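Local coordinates for protein octopine dehydrogenase (Pecten maximus, PDB 3C7A) that catalyses the NADH-dependent reductive condensation of L-arginine with pyruvate to D-octopine, a reversible reaction in which arginine is preferred over other amino acids, at residues V90-H95 / P116-F121; G120-C125 / M138-T143; K273-W278 / H291-A296. One frame throughout, in Å; residues are numbered along the deposited sequence.

In the fold
Following the chain from the N terminus, interaction 1 comes first, closing the excursion that leaves Val90-His95, runs through helix 95-102 and strand 111-114, and returns at Pro116-Phe121 beside the dinucleotide. Interaction 2 starts where it ends, sharing Gly120 and Phe121, and closes the next loop as helix 121-129 leads back to strand 137-141. The two are consecutive links with that small overlap, neither nested nor crossed, and a probable hydrogen bond between the Ser117 and Ser140 hydroxyls joins them. Interaction 3 opens much later, in the alpha-helical region, where it closes the short connection from helix 275-282 to helix 293-298; its centre lies about 28 Å from the centres of both others.

Interaction 1: residues V90-H95 / P116-F121; sequences VPAFAH and PSQAGF. With NAD (nicotinamide-adenine-dinucleotide), chain B.
The backbones of Ala92 and Gln118 approach to 7.1 Å, CA to CA, where two loops of the Rossmann-type nucleotide-binding fold run side by side. Each follows a strand of the parallel part of the sheet, 85-88 and 111-114, and leads into a helix; Val90-His95 makes a 3-10 turn on the way, while Pro116 enters through a cis peptide.

The buried His95 carries much of the contact. Its chi1 (-72°) puts the ring between the loops, and chi2 (161°) sets its faces, one over Ala92 CA and Pro91 O, the other toward Phe121. Phe121 meets that second face with its CD2-CE2 edge, in an offset edge-to-face pair with ring planes at 85° and centroids 5.7 Å apart. In the imidazole plane, CE1 of His95 points at Ser117 O, 3.7 Å away. On the same ring, ND1 has a weak hydrogen bond to Arg381, so polar and aromatic contacts together restrict its rotation.

A water links the loops through their main chains: it accepts from Val90 N at 3.0 Å and can donate to Pro116 O at 2.9 Å, with a weaker bond to His95 NE2. Nearer the substrate, the end of the Gln118 side chain, part of the pyruvate site, lies against the methyl of Ala92, and Glu328 touches both residues.

The same loops line the cofactor. Phe93 turns its ring edge to the adenine, CE2 lying 3.7 Å from NAD C6A, while Pro91 CD approaches the adenosine ribose oxygen O4B at 3.6 Å. Towards the nicotinamide end the other loop takes over, with Pro116 CD placed 3.9 Å from the ribose oxygen O4D.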
# COMPACT_ATOMS: atom_id res chain seq x y z
N VAL A 90 3.21 7.05 -4.28
CA VAL A 90 4.65 6.78 -4.25
C VAL A 90 4.97 5.56 -3.37
O VAL A 90 4.10 5.10 -2.63
CB VAL A 90 5.47 7.99 -3.70
CG1 VAL A 90 5.73 9.03 -4.77
CG2 VAL A 90 4.79 8.61 -2.47
N PRO A 91 6.21 5.02 -3.45
CA PRO A 91 6.67 4.03 -2.46
C PRO A 91 6.61 4.57 -1.02
O PRO A 91 6.81 5.77 -0.80
CB PRO A 91 8.12 3.76 -2.87
CG PRO A 91 8.17 4.09 -4.32
CD PRO A 91 7.24 5.26 -4.48
N ALA A 92 6.36 3.68 -0.07
CA ALA A 92 6.03 4.05 1.32
C ALA A 92 7.10 4.81 2.10
O ALA A 92 6.77 5.59 3.00
CB ALA A 92 5.57 2.82 2.10
N PHE A 93 8.38 4.58 1.78
CA PHE A 93 9.48 5.23 2.51
C PHE A 93 9.57 6.75 2.27
O PHE A 93 10.29 7.45 2.99
CB PHE A 93 10.83 4.54 2.23
CG PHE A 93 11.34 4.71 0.82
CD1 PHE A 93 11.10 3.74 -0.14
CD2 PHE A 93 12.08 5.84 0.47
CE1 PHE A 93 11.58 3.89 -1.44
CE2 PHE A 93 12.55 6.00 -0.83
CZ PHE A 93 12.31 5.02 -1.79
N ALA A 94 8.83 7.24 1.28
CA ALA A 94 8.85 8.65 0.91
C ALA A 94 7.71 9.48 1.51
O ALA A 94 7.65 10.70 1.31
CB ALA A 94 8.88 8.80 -0.61
N HIS A 95 6.81 8.82 2.25
CA HIS A 95 5.64 9.50 2.84
C HIS A 95 5.98 10.54 3.91
O HIS A 95 5.33 11.59 3.98
CB HIS A 95 4.61 8.49 3.37
CG HIS A 95 3.86 7.74 2.31
ND1 HIS A 95 3.20 6.56 2.55
CD2 HIS A 95 3.68 8.01 0.99
CE1 HIS A 95 2.64 6.13 1.44
NE2 HIS A 95 2.92 6.99 0.47
N PRO A 116 -1.50 3.68 -3.21
CA PRO A 116 -2.03 3.01 -2.02
C PRO A 116 -1.37 3.46 -0.71
O PRO A 116 -0.25 3.99 -0.72
CB PRO A 116 -1.72 1.54 -2.30
CG PRO A 116 -0.47 1.56 -3.14
CD PRO A 116 -0.37 2.93 -3.79
N SER A 117 -2.05 3.23 0.41
CA SER A 117 -1.57 3.70 1.71
C SER A 117 -0.47 2.79 2.25
O SER A 117 0.60 3.26 2.63
CB SER A 117 -2.73 3.77 2.71
OG SER A 117 -3.55 4.90 2.46
N GLN A 118 -0.64 1.50 2.16
CA GLN A 118 0.06 0.53 2.99
C GLN A 118 -0.23 0.69 4.54
O GLN A 118 -1.10 1.34 4.92
CB GLN A 118 1.61 0.42 2.65
CG GLN A 118 1.95 -0.16 1.24
CD GLN A 118 3.43 -0.27 0.92
OE1 GLN A 118 4.07 0.69 0.61
NE2 GLN A 118 3.96 -1.47 0.99
N ALA A 119 0.55 0.07 5.39
CA ALA A 119 0.20 -0.14 6.79
C ALA A 119 0.84 0.92 7.68
O ALA A 119 2.03 1.19 7.57
CB ALA A 119 0.60 -1.53 7.24
N GLY A 120 0.03 1.51 8.55
CA GLY A 120 0.53 2.55 9.47
C GLY A 120 0.37 3.99 8.99
O GLY A 120 0.92 4.91 9.60
N PHE A 121 -0.40 4.17 7.92
CA PHE A 121 -0.64 5.48 7.29
C PHE A 121 -1.26 6.51 8.25
O PHE A 121 -0.81 7.66 8.32
CB PHE A 121 -1.54 5.29 6.05
CG PHE A 121 -1.63 6.51 5.16
CD1 PHE A 121 -2.76 7.33 5.19
CD2 PHE A 121 -0.61 6.81 4.26
CE1 PHE A 121 -2.86 8.44 4.35
CE2 PHE A 121 -0.70 7.92 3.41
CZ PHE A 121 -1.83 8.74 3.46
PA NAD B . 7.71 4.09 -8.91
O1A NAD B . 8.82 3.16 -8.64
O2A NAD B . 7.51 4.27 -10.37
O5B NAD B . 8.00 5.51 -8.19
C5B NAD B . 9.21 6.22 -8.38
C4B NAD B . 9.09 7.63 -7.81
O4B NAD B . 9.25 7.61 -6.40
C3B NAD B . 10.15 8.59 -8.35
O3B NAD B . 9.70 9.30 -9.48
C2B NAD B . 10.43 9.51 -7.18
O2B NAD B . 9.61 10.66 -7.22
C1B NAD B . 10.08 8.68 -5.96
N9A NAD B . 11.34 8.17 -5.37
C8A NAD B . 11.98 7.01 -5.72
N7A NAD B . 13.11 6.89 -4.98
C5A NAD B . 13.20 7.97 -4.17
C6A NAD B . 14.15 8.34 -3.22
N6A NAD B . 15.32 7.70 -3.18
N1A NAD B . 13.99 9.53 -2.52
C2A NAD B . 12.89 10.33 -2.77
N3A NAD B . 11.95 9.95 -3.71
C4A NAD B . 12.10 8.79 -4.40
O3 NAD B . 6.37 3.54 -8.18
PN NAD B . 4.99 3.26 -8.97
O1N NAD B . 5.26 2.28 -10.04
O2N NAD B . 4.36 4.56 -9.31
O5D NAD B . 4.06 2.51 -7.88
C5D NAD B . 3.72 3.07 -6.63
C4D NAD B . 3.25 1.97 -5.67
O4D NAD B . 2.19 1.21 -6.25
C3D NAD B . 4.37 1.00 -5.34
O3D NAD B . 4.39 0.78 -3.95
C2D NAD B . 4.02 -0.27 -6.09
O2D NAD B . 4.41 -1.42 -5.38
C1D NAD B . 2.50 -0.18 -6.24
N1N NAD B . 1.98 -0.86 -7.44
C2N NAD B . 2.47 -0.59 -8.70
C3N NAD B . 1.96 -1.25 -9.82
C7N NAD B . 2.32 -0.78 -11.21
O7N NAD B . 1.90 -1.47 -12.27
N7N NAD B . 3.09 0.39 -11.37
C4N NAD B . 0.94 -2.19 -9.66
C5N NAD B . 0.44 -2.46 -8.38
C6N NAD B . 0.97 -1.79 -7.28
O HOH W 1 1.26 6.01 -2.23

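Interaction 2: residues G120-C125 / M138-T143. With EDO (1,2-ethanediol), chain C.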
# COMPACT_ATOMS: atom_id res chain seq x y z
N GLY A 120 0.03 1.51 8.55
CA GLY A 120 0.53 2.55 9.47
C GLY A 120 0.37 3.99 8.99
O GLY A 120 0.92 4.91 9.60
N PHE A 121 -0.40 4.17 7.92
CA PHE A 121 -0.64 5.48 7.29
C PHE A 121 -1.26 6.51 8.25
O PHE A 121 -0.81 7.66 8.32
CB PHE A 121 -1.54 5.29 6.05
CG PHE A 121 -1.63 6.51 5.16
CD1 PHE A 121 -2.76 7.33 5.19
CD2 PHE A 121 -0.61 6.81 4.26
CE1 PHE A 121 -2.86 8.44 4.35
CE2 PHE A 121 -0.70 7.92 3.41
CZ PHE A 121 -1.83 8.74 3.46
N GLU A 122 -2.28 6.08 9.00
CA GLU A 122 -3.03 6.97 9.90
C GLU A 122 -2.26 7.40 11.15
O GLU A 122 -2.38 8.54 11.59
CB GLU A 122 -4.37 6.33 10.30
CG GLU A 122 -5.36 6.10 9.15
CD GLU A 122 -5.21 4.74 8.47
OE1 GLU A 122 -4.25 4.00 8.78
OE2 GLU A 122 -6.06 4.40 7.62
N PHE A 123 -1.46 6.48 11.71
CA PHE A 123 -0.64 6.79 12.89
C PHE A 123 0.41 7.87 12.60
O PHE A 123 0.65 8.75 13.44
CB PHE A 123 0.06 5.53 13.45
CG PHE A 123 -0.87 4.38 13.77
CD1 PHE A 123 -2.09 4.60 14.43
CD2 PHE A 123 -0.51 3.07 13.45
CE1 PHE A 123 -2.94 3.53 14.73
CE2 PHE A 123 -1.35 2.00 13.76
CZ PHE A 123 -2.57 2.23 14.40
N GLN A 124 1.02 7.79 11.42
CA GLN A 124 2.05 8.73 10.97
C GLN A 124 1.51 10.15 10.75
O GLN A 124 2.14 11.13 11.13
CB GLN A 124 2.74 8.20 9.70
CG GLN A 124 3.94 9.01 9.22
CD GLN A 124 4.64 8.39 8.01
OE1 GLN A 124 4.00 8.04 7.01
NE2 GLN A 124 5.96 8.26 8.09
N CYS A 125 0.33 10.23 10.12
CA CYS A 125 -0.35 11.51 9.85
C CYS A 125 -0.70 12.26 11.14
O CYS A 125 -0.53 13.48 11.22
CB CYS A 125 -1.60 11.27 9.00
SG CYS A 125 -2.45 12.77 8.41
N MET A 138 -9.28 11.34 6.52
CA MET A 138 -8.23 10.41 6.03
C MET A 138 -8.82 9.19 5.29
O MET A 138 -9.63 8.45 5.86
CB MET A 138 -7.32 9.97 7.20
CG MET A 138 -6.50 11.09 7.86
SD MET A 138 -5.55 10.64 9.36
CE MET A 138 -6.84 10.62 10.60
N MET A 139 -8.40 8.99 4.03
CA MET A 139 -8.96 7.96 3.12
C MET A 139 -7.86 6.99 2.61
O MET A 139 -6.84 7.45 2.10
CB MET A 139 -9.66 8.65 1.94
CG MET A 139 -10.59 7.77 1.09
SD MET A 139 -11.37 8.68 -0.28
CE MET A 139 -12.52 7.46 -0.91
N SER A 140 -8.09 5.68 2.72
CA SER A 140 -7.07 4.65 2.38
C SER A 140 -7.52 3.53 1.42
O SER A 140 -8.43 2.76 1.74
CB SER A 140 -6.52 4.01 3.67
OG SER A 140 -5.85 4.96 4.49
N PHE A 141 -6.85 3.44 0.26
CA PHE A 141 -7.16 2.43 -0.78
C PHE A 141 -6.33 1.14 -0.67
O PHE A 141 -5.20 1.16 -0.17
CB PHE A 141 -6.99 3.04 -2.19
CG PHE A 141 -8.14 3.90 -2.63
CD1 PHE A 141 -8.19 5.25 -2.31
CD2 PHE A 141 -9.18 3.36 -3.40
CE1 PHE A 141 -9.26 6.05 -2.72
CE2 PHE A 141 -10.25 4.15 -3.82
CZ PHE A 141 -10.29 5.50 -3.48
N GLU A 142 -6.88 0.02 -1.17
CA GLU A 142 -6.26 -1.31 -1.02
C GLU A 142 -5.03 -1.60 -1.90
O GLU A 142 -4.10 -2.29 -1.46
CB GLU A 142 -7.30 -2.45 -1.12
CG GLU A 142 -7.99 -2.62 -2.48
CD GLU A 142 -9.00 -3.77 -2.52
OE1 GLU A 142 -8.67 -4.88 -2.04
OE2 GLU A 142 -10.11 -3.57 -3.04
N THR A 143 -5.03 -1.09 -3.13
CA THR A 143 -3.91 -1.22 -4.08
C THR A 143 -4.01 -0.17 -5.21
O THR A 143 -4.93 0.65 -5.21
CB THR A 143 -3.77 -2.68 -4.64
OG1 THR A 143 -2.52 -2.83 -5.32
CG2 THR A 143 -4.92 -3.03 -5.59
C1 EDO C . -6.00 -8.85 -0.63
O1 EDO C . -4.82 -8.63 0.15
C2 EDO C . -6.96 -7.68 -0.46
O2 EDO C . -6.45 -6.53 -1.16
O HOH W 2 -8.87 5.37 6.76
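A bend at chi2 (90°) swings the carboxylate of Glu122 off the helix and up to Ser140 on the facing strand, while an extended chi2 (173°), running from CA to SD, carries the Met138 sulfur to Cys125. These side chains fasten the second half of a beta-alpha-beta unit, strand 111-114, helix 121-129 and strand 137-141, in the Rossmann-type sheet. The segments 121-125 and 138-141 pass 10.0 Å apart, axis to axis, at 150° between their directions.

The polar half is a small network. Glu122 OE2 lies 3.2 Å from Ser140 OG, but which acceptor takes the serine proton is unsettled, since Ser140 OG is also hydrogen-bonded to Ser117 on the neighbouring loop. A water donates to the same OE2 at 3.1 Å and, weakly, to Met138 O, so the carboxylate reaches the strand backbone as well. The surroundings are buried, with Phe200 against Glu122, and this would probably make the charged carboxylate depend on such donors. Phe121 adds a looser touch, its CD1 standing 4.0 Å from Ser140 OG.

The apolar half is sulfur against sulfur: Cys125 SG and Met138 SD are 3.9 Å apart, and Phe99 of helix 95-102 packs on the cysteine. Beneath, the strand is held in the sheet by backbone bonds to Gly114 and Ile171 on its two neighbours.

Beyond it the chain runs to Thr143, which binds pyruvate. On the way Glu142 OE1 accepts a 2.9 Å hydrogen bond from O2 of an ethanediol probably left by the crystallisation liquor.

Interaction 3: residues K273-W278 / H291-A296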
# COMPACT_ATOMS: atom_id res chain seq x y z
N LYS A 273 -11.88 -11.98 6.69
CA LYS A 273 -12.11 -13.36 6.18
C LYS A 273 -10.91 -14.35 5.93
O LYS A 273 -9.78 -13.93 5.82
CB LYS A 273 -13.05 -13.36 4.99
CG LYS A 273 -12.55 -12.70 3.73
CD LYS A 273 -13.66 -12.56 2.66
CE LYS A 273 -14.40 -11.29 2.72
NZ LYS A 273 -15.27 -10.97 1.63
N ASP A 274 -11.20 -15.65 5.83
CA ASP A 274 -10.16 -16.63 5.49
C ASP A 274 -9.58 -16.34 4.10
O ASP A 274 -10.31 -15.90 3.20
CB ASP A 274 -10.74 -18.06 5.49
CG ASP A 274 -11.31 -18.46 6.85
OD1 ASP A 274 -10.54 -18.59 7.82
OD2 ASP A 274 -12.54 -18.68 6.93
N ILE A 275 -8.29 -16.61 3.92
CA ILE A 275 -7.61 -16.42 2.63
C ILE A 275 -8.11 -17.39 1.54
O ILE A 275 -8.14 -17.03 0.36
CB ILE A 275 -6.05 -16.45 2.78
CG1 ILE A 275 -5.36 -15.95 1.49
CG2 ILE A 275 -5.54 -17.83 3.22
CD1 ILE A 275 -3.92 -15.48 1.68
N TYR A 276 -8.53 -18.59 1.95
CA TYR A 276 -9.11 -19.58 1.03
C TYR A 276 -10.46 -19.09 0.47
O TYR A 276 -10.75 -19.31 -0.71
CB TYR A 276 -9.27 -20.94 1.74
CG TYR A 276 -9.98 -22.01 0.93
CD1 TYR A 276 -9.34 -22.65 -0.14
CD2 TYR A 276 -11.28 -22.41 1.26
CE1 TYR A 276 -9.99 -23.65 -0.87
CE2 TYR A 276 -11.94 -23.40 0.53
CZ TYR A 276 -11.29 -24.02 -0.53
OH TYR A 276 -11.94 -25.00 -1.25
N GLN A 277 -11.25 -18.44 1.32
CA GLN A 277 -12.52 -17.83 0.92
C GLN A 277 -12.30 -16.68 -0.08
O GLN A 277 -13.08 -16.52 -1.03
CB GLN A 277 -13.29 -17.32 2.15
CG GLN A 277 -14.73 -16.91 1.87
CD GLN A 277 -15.43 -16.29 3.08
OE1 GLN A 277 -15.25 -16.73 4.21
NE2 GLN A 277 -16.23 -15.26 2.83
N TRP A 278 -11.23 -15.91 0.13
CA TRP A 278 -10.87 -14.79 -0.74
C TRP A 278 -10.51 -15.23 -2.17
O TRP A 278 -10.93 -14.60 -3.14
CB TRP A 278 -9.73 -13.96 -0.12
CG TRP A 278 -9.31 -12.77 -0.95
CD1 TRP A 278 -9.92 -11.55 -0.99
CD2 TRP A 278 -8.20 -12.69 -1.85
NE1 TRP A 278 -9.26 -10.71 -1.86
CE2 TRP A 278 -8.20 -11.39 -2.40
CE3 TRP A 278 -7.21 -13.59 -2.26
CZ2 TRP A 278 -7.24 -10.97 -3.33
CZ3 TRP A 278 -6.25 -13.17 -3.18
CH2 TRP A 278 -6.28 -11.87 -3.71
N HIS A 291 -10.56 -27.69 -4.74
CA HIS A 291 -10.98 -28.45 -3.55
C HIS A 291 -10.18 -28.17 -2.26
O HIS A 291 -10.67 -28.46 -1.16
CB HIS A 291 -11.11 -29.95 -3.84
CG HIS A 291 -9.80 -30.65 -4.09
ND1 HIS A 291 -9.14 -31.35 -3.11
CD2 HIS A 291 -9.05 -30.76 -5.21
CE1 HIS A 291 -8.03 -31.86 -3.62
NE2 HIS A 291 -7.95 -31.52 -4.89
N ASP A 292 -8.98 -27.61 -2.40
CA ASP A 292 -8.21 -27.09 -1.26
C ASP A 292 -7.29 -25.92 -1.66
O ASP A 292 -7.21 -25.56 -2.83
CB ASP A 292 -7.44 -28.20 -0.51
CG ASP A 292 -6.44 -28.95 -1.39
OD1 ASP A 292 -5.88 -28.35 -2.34
OD2 ASP A 292 -6.21 -30.14 -1.12
N LEU A 293 -6.60 -25.34 -0.67
CA LEU A 293 -5.75 -24.16 -0.89
C LEU A 293 -4.51 -24.45 -1.75
O LEU A 293 -4.08 -23.60 -2.54
CB LEU A 293 -5.34 -23.53 0.45
CG LEU A 293 -4.58 -22.19 0.45
CD1 LEU A 293 -5.42 -21.05 -0.14
CD2 LEU A 293 -4.12 -21.83 1.86
N TYR A 294 -3.95 -25.65 -1.60
CA TYR A 294 -2.79 -26.08 -2.39
C TYR A 294 -3.11 -26.14 -3.89
O TYR A 294 -2.32 -25.68 -4.72
CB TYR A 294 -2.25 -27.44 -1.89
CG TYR A 294 -1.16 -28.05 -2.76
CD1 TYR A 294 0.17 -27.67 -2.61
CD2 TYR A 294 -1.47 -29.02 -3.71
CE1 TYR A 294 1.17 -28.23 -3.40
CE2 TYR A 294 -0.48 -29.58 -4.51
CZ TYR A 294 0.84 -29.19 -4.35
OH TYR A 294 1.82 -29.75 -5.14
N HIS A 295 -4.26 -26.71 -4.23
CA HIS A 295 -4.69 -26.85 -5.62
C HIS A 295 -5.19 -25.54 -6.23
O HIS A 295 -5.06 -25.33 -7.44
CB HIS A 295 -5.76 -27.94 -5.75
CG HIS A 295 -5.23 -29.33 -5.63
ND1 HIS A 295 -5.17 -30.01 -4.43
CD2 HIS A 295 -4.72 -30.18 -6.56
CE1 HIS A 295 -4.65 -31.21 -4.62
NE2 HIS A 295 -4.37 -31.34 -5.90
N ALA A 296 -5.75 -24.67 -5.40
CA ALA A 296 -6.28 -23.37 -5.85
C ALA A 296 -5.18 -22.41 -6.33
O ALA A 296 -5.39 -21.65 -7.28
CB ALA A 296 -7.12 -22.72 -4.75
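Tyr276 lays its ring obliquely against the peptide that joins Asp292 to Leu293, with Tyr276 CE1 only 3.6 Å from Asp292 C. This is a helix-to-helix contact in the alpha-helical domain, made between the first turns of helices 275-282 and 293-298 near the protein surface. The backbones are close here, Tyr276 CA and Leu293 CA being 6.0 Å apart.

The tyrosine ring reaches along the start of helix 293-298 because chi1 (175°) sends CG opposite the backbone N, and its hydroxyl is hydrogen-bonded to Asp290 O just ahead of the segment. Leu293 packs alongside: its CB lies 4.1 Å from Tyr276 CD1, and its CD1 branch turns to Tyr276 CA. The other methyl, Leu293 CD2, meets Ile275 CG2 more loosely at 4.5 Å. Thr247 of helix 240-263 also touches Leu293, and a weak bond from Ile275 N to Ser250 OG ties helix 275-282 to the same long helix. An alanine in place of Tyr276 would strip the ring from the Asp292-Leu293 peptide and is likely to leave Asp290 O without its hydroxyl partner and the start of helix 293-298 less firmly held.

Behind this contact the second helix is fixed by its own N-cap. Asp292 OD1 accepts from His295 N at 3.0 Å, met nearly head-on, and from His295 ND1 at 2.8 Å on the syn side, 26° out of the carboxylate plane. One oxygen thus holds both backbone and imidazole of the same residue. Tyr294 CD2 lies over one face of that imidazole; over the opposite face, as a contact and not a hydrogen bond, sits His291 NE2, 3.2 Å from His295 ND1 and offset toward the ring's rim.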